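Local coordinates for protein superoxide dismutase (Candida albicans, PDB 4GUN) that probably destroys superoxide radicals in the cytosol, converting superoxide to hydrogen peroxide and oxygen at a manganese centre, at residues A[14-20]-A[84-89]; A[121-125]-A[148-152]; A[166-170]-A[191-197]. The protein carries 2 engineered substitutions. One frame throughout, in Å; residues are numbered along the deposited sequence.

Contact 3 is the buried one: apolar side chains of strand 163-170 pack on the turn that leads into helix 197-205, and the strand ends in a manganese ligand. Contacts 1 and 2 are only partly buried and mix apolar packing with polar bonds, an indole N-H and a weak salt bridge in contact 1, a lysine on a strand carbonyl in contact 2. Contact 1 belongs to the alpha-hairpin domain, contacts 2 and 3 to the C-terminal domain, where their strands share one antiparallel sheet. Contact 3 touches both others, through N86 to A168 and N123 to W192, whereas contacts 1 and 2 stay about 10 Å apart at their nearest atoms.

Contact 1 of 3, residues A[14-20]-A[84-89]; sequences DWALDAL and WKNLAP
With CG lodged between its backbone N and carbonyl carbon (chi1 37°), W15 swings its indole toward the end of helix 60-85 and on to W84, L87 and P89. NE1 of W15 donates to O of W84 at 3.1 Å, with an N-H...O angle of 158°; the acceptor lies at the indole edge, close to the ring plane, and the donor lies in the carbonyl plane. A carbonyl near the helix end is thus given a side-chain donor. The W15 and W84 side chains cross at about a right angle, CZ2 of W15 lying 4.1 Å from CE3 of W84. CD2 of L20 covers one face of the W15 indole near the rim, and CD1 of L20 meets CD1 of L87 at 3.8 Å. P89 lies across CB of W15 and CB of A19, its CG 3.8 Å from CB of A19. At the exposed margin, NZ of K85 reaches OD2 of D14 in a weak salt bridge of 3.3 Å. The contact fastens the N-terminal loop to the exit of the second hairpin helix. W15 and L20 also touch N29 of helix 26-56, while W84 stacks edge-to-face on the manganese ligand H32 and bonds H37 through NE1.

Contact 2 of 3, residues A[121-125]-A[148-152]; sequences ITNSK and DVVTT
V149 and K125 meet where helix 115-127 packs on edge strand 146-153 of the three-stranded antiparallel sheet, part of the alpha/beta C-terminal domain of iron/manganese superoxide dismutases. The short axes run nearly parallel, 19° apart and 8.7 Å at closest approach. V149 points both methyls at the helix: CG1 stands anti to the backbone N (chi1 -172°) and CG2 beside it, and both branches meet T122, CG2 reaching on to I121 and CG1 to K125. CG2 touches CG2 of I121 at 4.0 Å and lies 3.6 Å from OG1 of T122, while CG1 packs against T122, nearest its OG1, and against CB and CG of K125. The hydroxyl of T122 sits beside its own backbone N, and its hydrogen bond goes to O of L118, one turn earlier in the helix; toward V149 it offers only van der Waals contact. K125 is folded rather than extended. Bends at chi2, chi3 and chi4 lay its methylenes alongside V149, the two side chains running in opposite directions, with CG of K125 3.9 Å from CG1 of V149. Further along the strand, T151 turns its methyl to the helix, CG2 reaching CB of K125 at 4.0 Å. H162 of the second subunit packs on K125, and Q142 of that subunit on I121, which places this edge at a subunit boundary. The folded lysine ends with NZ donating to the backbone O of V149 at 3.1 Å, from a position 41° above the carbonyl plane.

Contact 3 of 3, residues A[166-170]-A[191-197]; sequences IIAID and IWNVINW. With MN (manganese (II) ion), chain Q.
The manganese-bearing end of strand 163-170, one of the two outer strands of the antiparallel sheet within the chain, carries D170 to the metal site, while the isoleucines before it pack on the turn at 191-197. OD2 of D170 binds manganese at 2.0 Å, alongside H32, H80, H174 and a water that stands 2.2 Å from the ion. This water also donates a weak hydrogen bond to OD1 of D170, and OD1 is held besides by the backbone N of W172, so both carboxylate oxygens are engaged and the group's rotation is restrained. The first torsion of D170, with CG anti to N (chi1 -163°), leads the carboxylate away from the 191-197 turn. I167 and I169 instead direct their side chains toward it. CD1 of I167 lies over one face of the W197 indole near its rim, beside CG2 of I195, which it meets at 3.6 Å. CG1 of I167 is 3.9 Å from CZ3 of W197. Two residues on, on the same side of the strand, CD1 of I169 presses on CD1 of I195 at 3.4 Å, tighter than usual van der Waals contact, and also reaches CG2 of I191 at 4.3 Å. CH2 of W192 reaches toward both strand isoleucines. I166 and I167 both pair with I137 of strand 133-140, a classic beta bulge. I169 touches L126 and W192 touches T122, both of helix 115-127, W192 NE1 bonding N123; I191 packs on F83 of helix 60-85, and N196 caps helix 197-205.

Contact 1 of 3, residues A[14-20]-A[84-89]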
loop_
_atom_site.group_PDB
_atom_site.type_symbol
_atom_site.label_atom_id
_atom_site.label_comp_id
_atom_site.label_asym_id
_atom_site.label_seq_id
_atom_site.Cartn_x
_atom_site.Cartn_y
_atom_site.Cartn_z
ATOM N N ASP A 14 -3.502 -9.733 -32.944
ATOM C CA ASP A 14 -2.817 -9.690 -34.251
ATOM C C ASP A 14 -1.837 -10.855 -34.534
ATOM O O ASP A 14 -1.007 -10.763 -35.447
ATOM C CB ASP A 14 -2.119 -8.325 -34.457
ATOM C CG ASP A 14 -2.913 -7.101 -34.015
ATOM O OD1 ASP A 14 -4.152 -7.068 -34.254
ATOM O OD2 ASP A 14 -2.291 -6.154 -33.475
ATOM N N TRP A 15 -1.933 -11.936 -33.763
ATOM C CA TRP A 15 -1.097 -13.122 -33.940
ATOM C C TRP A 15 -1.821 -14.374 -33.477
ATOM O O TRP A 15 -2.734 -14.292 -32.652
ATOM C CB TRP A 15 0.283 -12.978 -33.261
ATOM C CG TRP A 15 0.279 -12.253 -31.949
ATOM C CD1 TRP A 15 0.579 -10.939 -31.743
ATOM C CD2 TRP A 15 0.031 -12.816 -30.648
ATOM N NE1 TRP A 15 0.508 -10.639 -30.403
ATOM C CE2 TRP A 15 0.173 -11.772 -29.706
ATOM C CE3 TRP A 15 -0.331 -14.100 -30.189
ATOM C CZ2 TRP A 15 -0.052 -11.959 -28.334
ATOM C CZ3 TRP A 15 -0.523 -14.295 -28.823
ATOM C CH2 TRP A 15 -0.385 -13.232 -27.915
ATOM N N ALA A 16 -1.411 -15.533 -34.016
ATOM C CA ALA A 16 -1.978 -16.844 -33.665
ATOM C C ALA A 16 -1.508 -17.228 -32.253
ATOM O O ALA A 16 -0.428 -16.809 -31.830
ATOM C CB ALA A 16 -1.536 -17.885 -34.682
ATOM N N LEU A 17 -2.313 -18.017 -31.515
ATOM C CA LEU A 17 -1.972 -18.386 -30.135
ATOM C C LEU A 17 -0.626 -19.118 -29.964
ATOM O O LEU A 17 0.064 -18.961 -28.941
ATOM C CB LEU A 17 -3.111 -19.195 -29.514
ATOM C CG LEU A 17 -4.427 -18.476 -29.313
ATOM C CD1 LEU A 17 -5.558 -19.479 -29.115
ATOM C CD2 LEU A 17 -4.352 -17.503 -28.122
ATOM N N ASP A 18 -0.241 -19.883 -30.973
ATOM C CA ASP A 18 1.001 -20.654 -30.932
ATOM C C ASP A 18 2.206 -19.935 -31.600
ATOM O O ASP A 18 3.298 -20.490 -31.650
ATOM C CB ASP A 18 0.751 -22.027 -31.592
ATOM C CG ASP A 18 0.478 -21.976 -33.095
ATOM O OD1 ASP A 18 0.453 -23.051 -33.726
ATOM O OD2 ASP A 18 0.248 -20.859 -33.630
ATOM N N ALA A 19 1.990 -18.718 -32.106
ATOM C CA ALA A 19 2.982 -17.937 -32.858
ATOM C C ALA A 19 4.141 -17.360 -32.041
ATOM O O ALA A 19 5.135 -16.943 -32.636
ATOM C CB ALA A 19 2.275 -16.853 -33.672
ATOM N N LEU A 20 4.039 -17.358 -30.683
ATOM C CA LEU A 20 5.099 -16.865 -29.776
ATOM C C LEU A 20 6.023 -17.989 -29.300
ATOM O O LEU A 20 7.008 -17.726 -28.604
ATOM C CB LEU A 20 4.523 -16.048 -28.579
ATOM C CG LEU A 20 3.471 -14.934 -28.899
ATOM C CD1 LEU A 20 3.302 -14.006 -27.696
ATOM C CD2 LEU A 20 3.865 -14.098 -30.143
ATOM N N TRP A 84 -0.540 -7.513 -25.388
ATOM C CA TRP A 84 -0.737 -8.196 -26.672
ATOM C C TRP A 84 -0.207 -7.385 -27.866
ATOM O O TRP A 84 0.318 -7.975 -28.818
ATOM C CB TRP A 84 -2.194 -8.624 -26.921
ATOM C CG TRP A 84 -2.985 -9.132 -25.738
ATOM C CD1 TRP A 84 -4.243 -8.745 -25.383
ATOM C CD2 TRP A 84 -2.604 -10.167 -24.808
ATOM N NE1 TRP A 84 -4.679 -9.477 -24.304
ATOM C CE2 TRP A 84 -3.674 -10.323 -23.899
ATOM C CE3 TRP A 84 -1.442 -10.943 -24.626
ATOM C CZ2 TRP A 84 -3.616 -11.207 -22.817
ATOM C CZ3 TRP A 84 -1.402 -11.845 -23.576
ATOM C CH2 TRP A 84 -2.459 -11.932 -22.657
ATOM N N LYS A 85 -0.334 -6.037 -27.787
ATOM C CA LYS A 85 0.137 -5.105 -28.809
ATOM C C LYS A 85 1.636 -4.970 -28.856
ATOM O O LYS A 85 2.160 -4.655 -29.929
ATOM C CB LYS A 85 -0.579 -3.746 -28.733
ATOM C CG LYS A 85 -2.011 -3.760 -29.277
ATOM C CD LYS A 85 -2.051 -3.678 -30.789
ATOM C CE LYS A 85 -3.423 -3.382 -31.343
ATOM N NZ LYS A 85 -3.360 -3.095 -32.802
ATOM N N ASN A 86 2.349 -5.224 -27.727
ATOM C CA ASN A 86 3.820 -5.199 -27.742
ATOM C C ASN A 86 4.471 -6.578 -27.813
ATOM O O ASN A 86 5.643 -6.745 -27.483
ATOM C CB ASN A 86 4.484 -4.216 -26.742
ATOM C CG ASN A 86 4.315 -4.501 -25.274
ATOM O OD1 ASN A 86 3.937 -3.621 -24.515
ATOM N ND2 ASN A 86 4.679 -5.697 -24.815
ATOM N N LEU A 87 3.703 -7.561 -28.303
ATOM C CA LEU A 87 4.182 -8.913 -28.544
ATOM C C LEU A 87 3.957 -9.186 -30.018
ATOM O O LEU A 87 2.961 -8.736 -30.578
ATOM C CB LEU A 87 3.425 -9.954 -27.692
ATOM C CG LEU A 87 3.744 -10.000 -26.177
ATOM C CD1 LEU A 87 2.782 -10.920 -25.458
ATOM C CD2 LEU A 87 5.191 -10.440 -25.906
ATOM N N ALA A 88 4.874 -9.894 -30.653
ATOM C CA ALA A 88 4.760 -10.205 -32.084
ATOM C C ALA A 88 5.574 -11.446 -32.411
ATOM O O ALA A 88 6.682 -11.600 -31.879
ATOM C CB ALA A 88 5.268 -9.036 -32.930
ATOM N N PRO A 89 5.086 -12.317 -33.322
ATOM C CA PRO A 89 5.913 -13.466 -33.741
ATOM C C PRO A 89 7.240 -13.000 -34.343
ATOM O O PRO A 89 7.335 -11.861 -34.829
ATOM C CB PRO A 89 5.068 -14.156 -34.818
ATOM C CG PRO A 89 3.715 -13.559 -34.748
ATOM C CD PRO A 89 3.805 -12.250 -34.062
#

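Contact 2 of 3, residues A[121-125]-A[148-152]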
loop_
_atom_site.group_PDB
_atom_site.type_symbol
_atom_site.label_atom_id
_atom_site.label_comp_id
_atom_site.label_asym_id
_atom_site.label_seq_id
_atom_site.Cartn_x
_atom_site.Cartn_y
_atom_site.Cartn_z
ATOM N N ILE A 121 18.408 -3.497 -17.593
ATOM C CA ILE A 121 17.796 -2.685 -16.536
ATOM C C ILE A 121 16.346 -3.158 -16.280
ATOM O O ILE A 121 15.980 -3.372 -15.123
ATOM C CB ILE A 121 17.917 -1.166 -16.833
ATOM C CG1 ILE A 121 19.385 -0.712 -16.745
ATOM C CG2 ILE A 121 17.045 -0.344 -15.887
ATOM C CD1 ILE A 121 19.714 0.523 -17.567
ATOM N N THR A 122 15.562 -3.375 -17.348
ATOM C CA THR A 122 14.191 -3.876 -17.223
ATOM C C THR A 122 14.149 -5.273 -16.578
ATOM O O THR A 122 13.284 -5.537 -15.741
ATOM C CB THR A 122 13.457 -3.867 -18.577
ATOM O OG1 THR A 122 13.539 -2.567 -19.161
ATOM C CG2 THR A 122 11.983 -4.263 -18.443
ATOM N N ASN A 123 15.071 -6.163 -16.983
ATOM C CA ASN A 123 15.120 -7.513 -16.434
ATOM C C ASN A 123 15.453 -7.479 -14.944
ATOM O O ASN A 123 14.916 -8.299 -14.200
ATOM C CB ASN A 123 16.066 -8.415 -17.229
ATOM C CG ASN A 123 15.520 -8.862 -18.559
ATOM O OD1 ASN A 123 14.308 -8.896 -18.800
ATOM N ND2 ASN A 123 16.413 -9.189 -19.479
ATOM N N SER A 124 16.284 -6.483 -14.510
ATOM C CA SER A 124 16.650 -6.256 -13.106
ATOM C C SER A 124 15.422 -5.779 -12.309
ATOM O O SER A 124 15.211 -6.239 -11.193
ATOM C CB SER A 124 17.809 -5.268 -12.980
ATOM O OG SER A 124 19.051 -5.952 -13.016
ATOM N N LYS A 125 14.608 -4.879 -12.895
ATOM C CA LYS A 125 13.360 -4.408 -12.288
ATOM C C LYS A 125 12.350 -5.546 -12.172
ATOM O O LYS A 125 11.718 -5.693 -11.127
ATOM C CB LYS A 125 12.745 -3.242 -13.077
ATOM C CG LYS A 125 13.330 -1.866 -12.746
ATOM C CD LYS A 125 12.838 -1.298 -11.408
ATOM C CE LYS A 125 12.608 0.197 -11.413
ATOM N NZ LYS A 125 13.792 0.977 -11.882
ATOM N N ASP A 148 12.145 5.877 -18.613
ATOM C CA ASP A 148 12.434 5.311 -17.305
ATOM C C ASP A 148 11.811 3.931 -17.262
ATOM O O ASP A 148 10.930 3.639 -18.070
ATOM C CB ASP A 148 11.903 6.196 -16.166
ATOM C CG ASP A 148 12.442 5.897 -14.759
ATOM O OD1 ASP A 148 13.596 5.367 -14.644
ATOM O OD2 ASP A 148 11.739 6.222 -13.780
ATOM N N VAL A 149 12.303 3.066 -16.376
ATOM C CA VAL A 149 11.733 1.729 -16.193
ATOM C C VAL A 149 11.064 1.772 -14.816
ATOM O O VAL A 149 11.724 2.147 -13.839
ATOM C CB VAL A 149 12.754 0.550 -16.321
ATOM C CG1 VAL A 149 12.025 -0.799 -16.307
ATOM C CG2 VAL A 149 13.602 0.674 -17.592
ATOM N N VAL A 150 9.758 1.442 -14.753
ATOM C CA VAL A 150 8.950 1.448 -13.514
ATOM C C VAL A 150 8.228 0.091 -13.327
ATOM O O VAL A 150 8.043 -0.644 -14.288
ATOM C CB VAL A 150 7.954 2.662 -13.490
ATOM C CG1 VAL A 150 6.910 2.550 -14.578
ATOM C CG2 VAL A 150 7.269 2.835 -12.134
ATOM N N THR A 151 7.853 -0.238 -12.095
ATOM C CA THR A 151 7.069 -1.447 -11.828
ATOM C C THR A 151 5.760 -1.057 -11.158
ATOM O O THR A 151 5.697 -0.039 -10.468
ATOM C CB THR A 151 7.814 -2.474 -10.961
ATOM O OG1 THR A 151 8.073 -1.891 -9.689
ATOM C CG2 THR A 151 9.068 -3.021 -11.622
ATOM N N THR A 152 4.724 -1.876 -11.346
ATOM C CA THR A 152 3.446 -1.673 -10.682
ATOM C C THR A 152 3.083 -2.996 -10.036
ATOM O O THR A 152 3.554 -4.043 -10.494
ATOM C CB THR A 152 2.358 -1.145 -11.633
ATOM O OG1 THR A 152 1.864 -2.199 -12.457
ATOM C CG2 THR A 152 2.798 0.085 -12.456
#

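Contact 3 of 3, residues A[166-170]-A[191-197]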
loop_
_atom_site.group_PDB
_atom_site.type_symbol
_atom_site.label_atom_id
_atom_site.label_comp_id
_atom_site.label_asym_id
_atom_site.label_seq_id
_atom_site.Cartn_x
_atom_site.Cartn_y
_atom_site.Cartn_z
ATOM N N ILE A 166 5.291 2.508 -22.888
ATOM C CA ILE A 166 5.955 2.207 -24.177
ATOM C C ILE A 166 6.021 0.690 -24.404
ATOM O O ILE A 166 5.739 0.202 -25.504
ATOM C CB ILE A 166 7.354 2.914 -24.302
ATOM C CG1 ILE A 166 7.302 4.445 -23.992
ATOM C CG2 ILE A 166 8.041 2.629 -25.652
ATOM C CD1 ILE A 166 6.245 5.274 -24.848
ATOM N N ILE A 167 6.418 -0.038 -23.349
ATOM C CA ILE A 167 6.496 -1.498 -23.307
ATOM C C ILE A 167 5.880 -1.955 -22.000
ATOM O O ILE A 167 6.236 -1.425 -20.944
ATOM C CB ILE A 167 7.978 -2.006 -23.438
ATOM C CG1 ILE A 167 8.541 -1.825 -24.873
ATOM C CG2 ILE A 167 8.163 -3.468 -22.922
ATOM C CD1 ILE A 167 7.944 -2.754 -25.991
ATOM N N ALA A 168 4.980 -2.965 -22.063
ATOM C CA ALA A 168 4.389 -3.555 -20.863
ATOM C C ALA A 168 4.823 -5.024 -20.815
ATOM O O ALA A 168 4.727 -5.734 -21.838
ATOM C CB ALA A 168 2.875 -3.449 -20.917
ATOM N N ILE A 169 5.402 -5.435 -19.674
ATOM C CA ILE A 169 5.841 -6.811 -19.380
ATOM C C ILE A 169 5.084 -7.374 -18.168
ATOM O O ILE A 169 5.308 -6.934 -17.041
ATOM C CB ILE A 169 7.371 -6.984 -19.185
ATOM C CG1 ILE A 169 8.201 -6.383 -20.359
ATOM C CG2 ILE A 169 7.711 -8.480 -18.958
ATOM C CD1 ILE A 169 8.052 -7.093 -21.695
ATOM N N ASP A 170 4.256 -8.386 -18.406
ATOM C CA ASP A 170 3.489 -9.083 -17.378
ATOM C C ASP A 170 4.393 -10.014 -16.559
ATOM O O ASP A 170 4.984 -10.945 -17.112
ATOM C CB ASP A 170 2.353 -9.898 -18.025
ATOM C CG ASP A 170 1.253 -10.328 -17.064
ATOM O OD1 ASP A 170 1.382 -10.071 -15.853
ATOM O OD2 ASP A 170 0.256 -10.873 -17.525
ATOM N N ILE A 191 11.277 -13.532 -23.173
ATOM C CA ILE A 191 10.224 -12.662 -23.740
ATOM C C ILE A 191 10.724 -11.614 -24.746
ATOM O O ILE A 191 9.981 -11.255 -25.655
ATOM C CB ILE A 191 9.297 -12.041 -22.629
ATOM C CG1 ILE A 191 7.946 -11.524 -23.230
ATOM C CG2 ILE A 191 10.018 -10.963 -21.813
ATOM C CD1 ILE A 191 6.814 -11.358 -22.232
ATOM N N TRP A 192 11.952 -11.102 -24.564
ATOM C CA TRP A 192 12.522 -10.080 -25.452
ATOM C C TRP A 192 12.625 -10.504 -26.921
ATOM O O TRP A 192 12.533 -9.656 -27.796
ATOM C CB TRP A 192 13.839 -9.532 -24.896
ATOM C CG TRP A 192 13.635 -8.865 -23.573
ATOM C CD1 TRP A 192 13.869 -9.403 -22.343
ATOM C CD2 TRP A 192 13.028 -7.589 -23.346
ATOM N NE1 TRP A 192 13.522 -8.510 -21.361
ATOM C CE2 TRP A 192 12.978 -7.393 -21.947
ATOM C CE3 TRP A 192 12.562 -6.564 -24.193
ATOM C CZ2 TRP A 192 12.478 -6.222 -21.374
ATOM C CZ3 TRP A 192 12.019 -5.420 -23.623
ATOM C CH2 TRP A 192 11.975 -5.257 -22.230
ATOM N N ASN A 193 12.702 -11.825 -27.175
ATOM C CA ASN A 193 12.709 -12.437 -28.505
ATOM C C ASN A 193 11.355 -12.234 -29.246
ATOM O O ASN A 193 11.315 -12.332 -30.466
ATOM C CB ASN A 193 13.047 -13.911 -28.401
ATOM C CG ASN A 193 14.410 -14.193 -27.834
ATOM O OD1 ASN A 193 15.429 -13.984 -28.484
ATOM N ND2 ASN A 193 14.467 -14.651 -26.593
ATOM N N VAL A 194 10.270 -11.917 -28.517
ATOM C CA VAL A 194 8.943 -11.665 -29.127
ATOM C C VAL A 194 8.392 -10.278 -28.834
ATOM O O VAL A 194 7.200 -10.027 -29.050
ATOM C CB VAL A 194 7.884 -12.796 -28.907
ATOM C CG1 VAL A 194 8.233 -14.048 -29.707
ATOM C CG2 VAL A 194 7.675 -13.108 -27.421
ATOM N N ILE A 195 9.254 -9.366 -28.353
ATOM C CA ILE A 195 8.820 -8.004 -28.069
ATOM C C ILE A 195 8.687 -7.210 -29.369
ATOM O O ILE A 195 9.594 -7.216 -30.199
ATOM C CB ILE A 195 9.682 -7.324 -26.970
ATOM C CG1 ILE A 195 9.364 -7.908 -25.557
ATOM C CG2 ILE A 195 9.577 -5.786 -26.995
ATOM C CD1 ILE A 195 7.872 -7.804 -25.048
ATOM N N ASN A 196 7.533 -6.573 -29.555
ATOM C CA ASN A 196 7.249 -5.770 -30.742
ATOM C C ASN A 196 7.712 -4.313 -30.525
ATOM O O ASN A 196 6.957 -3.484 -30.015
ATOM C CB ASN A 196 5.767 -5.835 -31.063
ATOM C CG ASN A 196 5.367 -5.138 -32.341
ATOM O OD1 ASN A 196 6.173 -4.546 -33.058
ATOM N ND2 ASN A 196 4.098 -5.163 -32.633
ATOM N N TRP A 197 8.967 -4.023 -30.910
ATOM C CA TRP A 197 9.555 -2.694 -30.799
ATOM C C TRP A 197 8.971 -1.676 -31.791
ATOM O O TRP A 197 9.123 -0.479 -31.557
ATOM C CB TRP A 197 11.085 -2.746 -30.881
ATOM C CG TRP A 197 11.750 -3.305 -29.657
ATOM C CD1 TRP A 197 12.344 -4.528 -29.533
ATOM C CD2 TRP A 197 11.936 -2.638 -28.400
ATOM N NE1 TRP A 197 12.895 -4.663 -28.277
ATOM C CE2 TRP A 197 12.667 -3.513 -27.564
ATOM C CE3 TRP A 197 11.591 -1.365 -27.909
ATOM C CZ2 TRP A 197 13.008 -3.180 -26.241
ATOM C CZ3 TRP A 197 11.918 -1.045 -26.597
ATOM C CH2 TRP A 197 12.659 -1.929 -25.794
HETATM MN MN MN Q . -1.598 -11.485 -17.072
HETATM O O HOH W 1 -1.373 -10.168 -15.375
#